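Local coordinates for Can2 (Sulfobacillus thermosulfidooxidans, PDB 7BDV), which acts as a dual-specificity nuclease of type III CRISPR defence and binds the second messenger cyclic tetra-adenylate through its CARF domain, at residues 116-121 and 125-130. Sequence-based numbering, arbitrary orientation.
Sequences IIYVDS and RILYLH. With nucleotides of chain E.
Tyr118 and Leu127 form a hydrogen-bonded pair near the middle of the antiparallel hairpin of strands 116-120 and 125-128, with Tyr118 N to Leu127 O at 2.9 Å and Leu127 N to Tyr118 O at 2.8 Å. The Asp120 and Arg125 backbones pair in the same way beside the turn. At the other end, where strand 125-128 has already ended, Leu129 N still reaches Ile116 O at 2.8 Å.

Apolar side chains pack on both faces. On one, Ile117 and Tyr128 point the same way, and Ile117 CG2 comes within 3.7 Å of Tyr128 CD1, while CG2 of Ile126 fills in against Ile117 CB and overlies the rim of the Tyr128 ring. This layer meets Leu4 of helix 4-10, and the Tyr128 hydroxyl is hydrogen-bonded to Glu135. On the other, Leu127 CD1 lies 4.1 Å from Tyr118 CD1 and Leu129 CD1 rests on Tyr118 CB; Ile100 of the second subunit packs against all three residues.

Polar contacts to the cyclic nucleotide come from strand 116-120 and its end. With CG anti to the backbone N (chi1 177°), the Tyr118 ring leads away from strand 125-128 and leans toward the C-terminal end of its own strand; its OH donates to OP1 of A2 of chain E at 2.5 Å, the oxygen lying at the ring edge, in plane. Ser121 OG, just past the strand end, donates to N7 of A1 of chain E at 2.9 Å.

Strand 116-120 continues the parallel CARF sheet beside strand 90-93, and strand 125-128 turns back antiparallel. Tyr118 thus has its base in apolar packing and its hydroxyl on a ligand phosphate.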
ATOM      1  N   ILE A 116      13.033  -5.424  28.714  1.00 32.22           N
ATOM      2  CA  ILE A 116      12.014  -5.154  27.668  1.00 34.49           C
ATOM      3  C   ILE A 116      12.715  -4.409  26.539  1.00 33.89           C
ATOM      4  O   ILE A 116      13.261  -3.333  26.799  1.00 36.61           O
ATOM      5  CB  ILE A 116      10.811  -4.363  28.213  1.00 37.38           C
ATOM      6  CG1 ILE A 116      10.138  -5.064  29.387  1.00 34.95           C
ATOM      7  CG2 ILE A 116       9.823  -4.118  27.076  1.00 34.12           C
ATOM      8  CD1 ILE A 116       9.163  -4.175  30.176  1.00 33.01           C
ATOM      9  N   ILE A 117      12.673  -4.970  25.333  1.00 31.65           N
ATOM     10  CA  ILE A 117      13.310  -4.389  24.132  1.00 31.39           C
ATOM     11  C   ILE A 117      12.223  -3.918  23.156  1.00 30.03           C
ATOM     12  O   ILE A 117      11.126  -4.458  23.160  1.00 28.85           O
ATOM     13  CB  ILE A 117      14.266  -5.401  23.501  1.00 33.07           C
ATOM     14  CG1 ILE A 117      13.521  -6.546  22.807  1.00 32.46           C
ATOM     15  CG2 ILE A 117      15.251  -5.905  24.546  1.00 38.66           C
ATOM     16  CD1 ILE A 117      14.402  -7.355  21.896  1.00 38.70           C
ATOM     17  N   TYR A 118      12.568  -2.912  22.361  1.00 32.40           N
ATOM     18  CA  TYR A 118      11.724  -2.359  21.287  1.00 31.69           C
ATOM     19  C   TYR A 118      12.645  -2.073  20.105  1.00 27.31           C
ATOM     20  O   TYR A 118      13.703  -1.481  20.318  1.00 28.73           O
ATOM     21  CB  TYR A 118      10.982  -1.119  21.783  1.00 33.54           C
ATOM     22  CG  TYR A 118      10.155  -0.459  20.710  1.00 33.37           C
ATOM     23  CD1 TYR A 118      10.731   0.429  19.812  1.00 35.62           C
ATOM     24  CD2 TYR A 118       8.797  -0.721  20.588  1.00 35.30           C
ATOM     25  CE1 TYR A 118       9.969   1.025  18.813  1.00 32.26           C
ATOM     26  CE2 TYR A 118       8.031  -0.145  19.582  1.00 33.67           C
ATOM     27  CZ  TYR A 118       8.623   0.755  18.713  1.00 31.74           C
ATOM     28  OH  TYR A 118       7.881   1.310  17.716  1.00 33.27           O
ATOM     29  N   VAL A 119      12.261  -2.529  18.905  1.00 25.72           N
ATOM     30  CA  VAL A 119      13.064  -2.432  17.677  1.00 28.68           C
ATOM     31  C   VAL A 119      12.631  -1.191  16.904  1.00 31.01           C
ATOM     32  O   VAL A 119      11.510  -1.180  16.438  1.00 36.32           O
ATOM     33  CB  VAL A 119      12.982  -3.686  16.809  1.00 26.67           C
ATOM     34  CG1 VAL A 119      13.793  -3.475  15.567  1.00 28.13           C
ATOM     35  CG2 VAL A 119      13.498  -4.915  17.551  1.00 32.66           C
ATOM     36  N   ASP A 120      13.524  -0.205  16.801  1.00 37.01           N
ATOM     37  CA  ASP A 120      13.333   1.061  16.036  1.00 35.02           C
ATOM     38  C   ASP A 120      14.052   0.895  14.696  1.00 33.22           C
ATOM     39  O   ASP A 120      15.275   1.015  14.681  1.00 41.03           O
ATOM     40  CB  ASP A 120      13.860   2.243  16.836  1.00 31.96           C
ATOM     41  CG  ASP A 120      13.911   3.560  16.053  1.00 40.06           C
ATOM     42  OD1 ASP A 120      13.290   3.633  14.978  1.00 43.08           O
ATOM     43  OD2 ASP A 120      14.559   4.512  16.539  1.00 44.98           O
ATOM     44  N   SER A 121      13.310   0.624  13.616  1.00 34.59           N
ATOM     45  CA  SER A 121      13.875   0.400  12.272  1.00 40.64           C
ATOM     46  C   SER A 121      14.338   1.722  11.646  1.00 40.46           C
ATOM     47  O   SER A 121      15.233   1.650  10.781  1.00 39.55           O
ATOM     48  CB  SER A 121      12.959  -0.370  11.393  1.00 45.01           C
ATOM     49  OG  SER A 121      13.103  -1.756  11.689  1.00 58.65           O
ATOM     50  N   ARG A 125      18.053   0.676  15.794  1.00 41.90           N
ATOM     51  CA  ARG A 125      18.472   0.434  17.194  1.00 43.18           C
ATOM     52  C   ARG A 125      17.467  -0.484  17.881  1.00 37.20           C
ATOM     53  O   ARG A 125      16.280  -0.426  17.566  1.00 36.64           O
ATOM     54  CB  ARG A 125      18.631   1.755  17.947  1.00 48.07           C
ATOM     55  CG  ARG A 125      19.710   2.672  17.378  1.00 56.04           C
ATOM     56  CD  ARG A 125      20.105   3.771  18.356  1.00 59.93           C
ATOM     57  NE  ARG A 125      18.961   4.644  18.615  1.00 65.51           N
ATOM     58  CZ  ARG A 125      18.665   5.229  19.772  1.00 72.66           C
ATOM     59  NH1 ARG A 125      19.431   5.060  20.837  1.00 71.09           N
ATOM     60  NH2 ARG A 125      17.580   5.978  19.853  1.00 78.35           N
ATOM     61  N   ILE A 126      17.975  -1.297  18.794  1.00 38.00           N
ATOM     62  CA  ILE A 126      17.206  -1.937  19.896  1.00 38.04           C
ATOM     63  C   ILE A 126      17.197  -0.952  21.057  1.00 34.64           C
ATOM     64  O   ILE A 126      18.263  -0.644  21.548  1.00 35.05           O
ATOM     65  CB  ILE A 126      17.843  -3.273  20.284  1.00 41.46           C
ATOM     66  CG1 ILE A 126      17.764  -4.286  19.144  1.00 46.13           C
ATOM     67  CG2 ILE A 126      17.217  -3.803  21.542  1.00 45.73           C
ATOM     68  CD1 ILE A 126      18.688  -5.466  19.317  1.00 53.71           C
ATOM     69  N   LEU A 127      16.027  -0.488  21.480  1.00 34.89           N
ATOM     70  CA  LEU A 127      15.858   0.299  22.726  1.00 34.54           C
ATOM     71  C   LEU A 127      15.605  -0.682  23.872  1.00 34.04           C
ATOM     72  O   LEU A 127      14.759  -1.544  23.712  1.00 31.92           O
ATOM     73  CB  LEU A 127      14.693   1.276  22.581  1.00 32.87           C
ATOM     74  CG  LEU A 127      14.684   2.095  21.298  1.00 38.98           C
ATOM     75  CD1 LEU A 127      13.529   3.090  21.320  1.00 44.35           C
ATOM     76  CD2 LEU A 127      16.004   2.789  21.106  1.00 42.97           C
ATOM     77  N   TYR A 128      16.370  -0.569  24.961  1.00 36.13           N
ATOM     78  CA  TYR A 128      16.136  -1.301  26.229  1.00 35.17           C
ATOM     79  C   TYR A 128      15.292  -0.391  27.118  1.00 35.33           C
ATOM     80  O   TYR A 128      15.849   0.566  27.689  1.00 36.90           O
ATOM     81  CB  TYR A 128      17.467  -1.688  26.854  1.00 37.73           C
ATOM     82  CG  TYR A 128      18.313  -2.563  25.975  1.00 40.42           C
ATOM     83  CD1 TYR A 128      18.049  -3.915  25.874  1.00 42.45           C
ATOM     84  CD2 TYR A 128      19.364  -2.053  25.241  1.00 46.47           C
ATOM     85  CE1 TYR A 128      18.819  -4.744  25.086  1.00 44.79           C
ATOM     86  CE2 TYR A 128      20.151  -2.870  24.442  1.00 51.84           C
ATOM     87  CZ  TYR A 128      19.874  -4.223  24.366  1.00 47.73           C
ATOM     88  OH  TYR A 128      20.616  -5.045  23.576  1.00 58.62           O
ATOM     89  N   LEU A 129      13.979  -0.646  27.167  1.00 35.83           N
ATOM     90  CA  LEU A 129      12.980   0.248  27.809  1.00 41.36           C
ATOM     91  C   LEU A 129      13.105   0.176  29.327  1.00 46.01           C
ATOM     92  O   LEU A 129      12.707   1.138  29.975  1.00 43.58           O
ATOM     93  CB  LEU A 129      11.574  -0.129  27.334  1.00 39.71           C
ATOM     94  CG  LEU A 129      11.301   0.209  25.869  1.00 40.48           C
ATOM     95  CD1 LEU A 129       9.837   0.011  25.514  1.00 40.57           C
ATOM     96  CD2 LEU A 129      11.715   1.641  25.549  1.00 43.14           C
ATOM     97  N   HIS A 130      13.661  -0.909  29.867  1.00 46.30           N
ATOM     98  CA  HIS A 130      13.879  -1.055  31.330  1.00 47.44           C
ATOM     99  C   HIS A 130      14.949  -0.071  31.831  1.00 47.77           C
ATOM    100  O   HIS A 130      14.770   0.411  32.961  1.00 55.58           O
ATOM    101  CB  HIS A 130      14.138  -2.516  31.712  1.00 42.98           C
ATOM    102  CG  HIS A 130      15.378  -3.114  31.151  1.00 42.05           C
ATOM    103  ND1 HIS A 130      15.540  -3.345  29.815  1.00 41.16           N
ATOM    104  CD2 HIS A 130      16.485  -3.590  31.754  1.00 43.71           C
ATOM    105  CE1 HIS A 130      16.706  -3.915  29.598  1.00 42.15           C
ATOM    106  NE2 HIS A 130      17.306  -4.077  30.776  1.00 44.40           N
TER
ATOM    107  P     A E   1       2.078  -4.147  13.471  1.00 35.45           P
ATOM    108  OP1   A E   1       2.505  -5.548  13.075  1.00 38.45           O
ATOM    109  OP2   A E   1       1.872  -3.305  12.222  1.00 29.18           O
ATOM    110  O5'   A E   1       3.196  -3.501  14.397  1.00 33.55           O
ATOM    111  C5'   A E   1       4.525  -3.476  13.884  1.00 30.62           C
ATOM    112  C4'   A E   1       5.311  -2.541  14.744  1.00 30.49           C
ATOM    113  O4'   A E   1       6.713  -2.789  14.513  1.00 28.35           O
ATOM    114  C3'   A E   1       5.123  -1.050  14.448  1.00 31.02           C
ATOM    115  O3'   A E   1       5.547  -0.325  15.563  1.00 28.04           O
ATOM    116  C2'   A E   1       6.190  -0.803  13.400  1.00 30.97           C
ATOM    117  O2'   A E   1       6.527   0.565  13.344  1.00 31.61           O
ATOM    118  C1'   A E   1       7.322  -1.612  14.038  1.00 27.55           C
ATOM    119  N9    A E   1       8.415  -2.031  13.224  1.00 27.12           N
ATOM    120  C8    A E   1       9.718  -2.047  13.631  1.00 28.36           C
ATOM    121  N7    A E   1      10.531  -2.510  12.724  1.00 28.73           N
ATOM    122  C5    A E   1       9.710  -2.849  11.672  1.00 32.44           C
ATOM    123  C6    A E   1       9.976  -3.410  10.416  1.00 34.45           C
ATOM    124  N6    A E   1      11.188  -3.749   9.997  1.00 38.14           N
ATOM    125  N1    A E   1       8.921  -3.643   9.616  1.00 32.40           N
ATOM    126  C2    A E   1       7.703  -3.312  10.037  1.00 26.89           C
ATOM    127  N3    A E   1       7.336  -2.753  11.163  1.00 29.73           N
ATOM    128  C4    A E   1       8.393  -2.568  11.969  1.00 31.47           C
ATOM    129  P     A E   2       4.529   0.364  16.610  1.00 28.67           P
ATOM    130  OP1   A E   2       5.393   0.821  17.726  1.00 29.80           O
ATOM    131  OP2   A E   2       3.210  -0.308  16.808  1.00 31.55           O
ATOM    132  O5'   A E   2       4.203   1.751  15.871  1.00 32.29           O
ATOM    133  C5'   A E   2       3.320   1.728  14.743  1.00 27.71           C
ATOM    134  C4'   A E   2       2.525   3.013  14.821  1.00 32.88           C
ATOM    135  O4'   A E   2       3.478   4.104  14.914  1.00 36.61           O
ATOM    136  C3'   A E   2       1.608   3.368  13.657  1.00 30.87           C
ATOM    137  O3'   A E   2       0.382   3.989  14.164  1.00 33.04           O
ATOM    138  C2'   A E   2       2.472   4.358  12.873  1.00 33.98           C
ATOM    139  O2'   A E   2       1.783   5.310  12.074  1.00 34.32           O
ATOM    140  C1'   A E   2       3.114   5.111  14.012  1.00 32.98           C
ATOM    141  N9    A E   2       4.294   5.866  13.697  1.00 30.79           N
ATOM    142  C8    A E   2       5.442   5.411  13.063  1.00 31.09           C
ATOM    143  N7    A E   2       6.338   6.362  12.940  1.00 33.41           N
ATOM    144  C5    A E   2       5.738   7.486  13.503  1.00 31.05           C
ATOM    145  C6    A E   2       6.180   8.803  13.655  1.00 34.32           C
ATOM    146  N6    A E   2       7.353   9.192  13.213  1.00 34.64           N
ATOM    147  N1    A E   2       5.366   9.699  14.275  1.00 34.46           N
ATOM    148  C2    A E   2       4.161   9.269  14.682  1.00 32.35           C
ATOM    149  N3    A E   2       3.636   8.040  14.595  1.00 36.88           N
ATOM    150  C4    A E   2       4.488   7.193  13.978  1.00 31.35           C
TER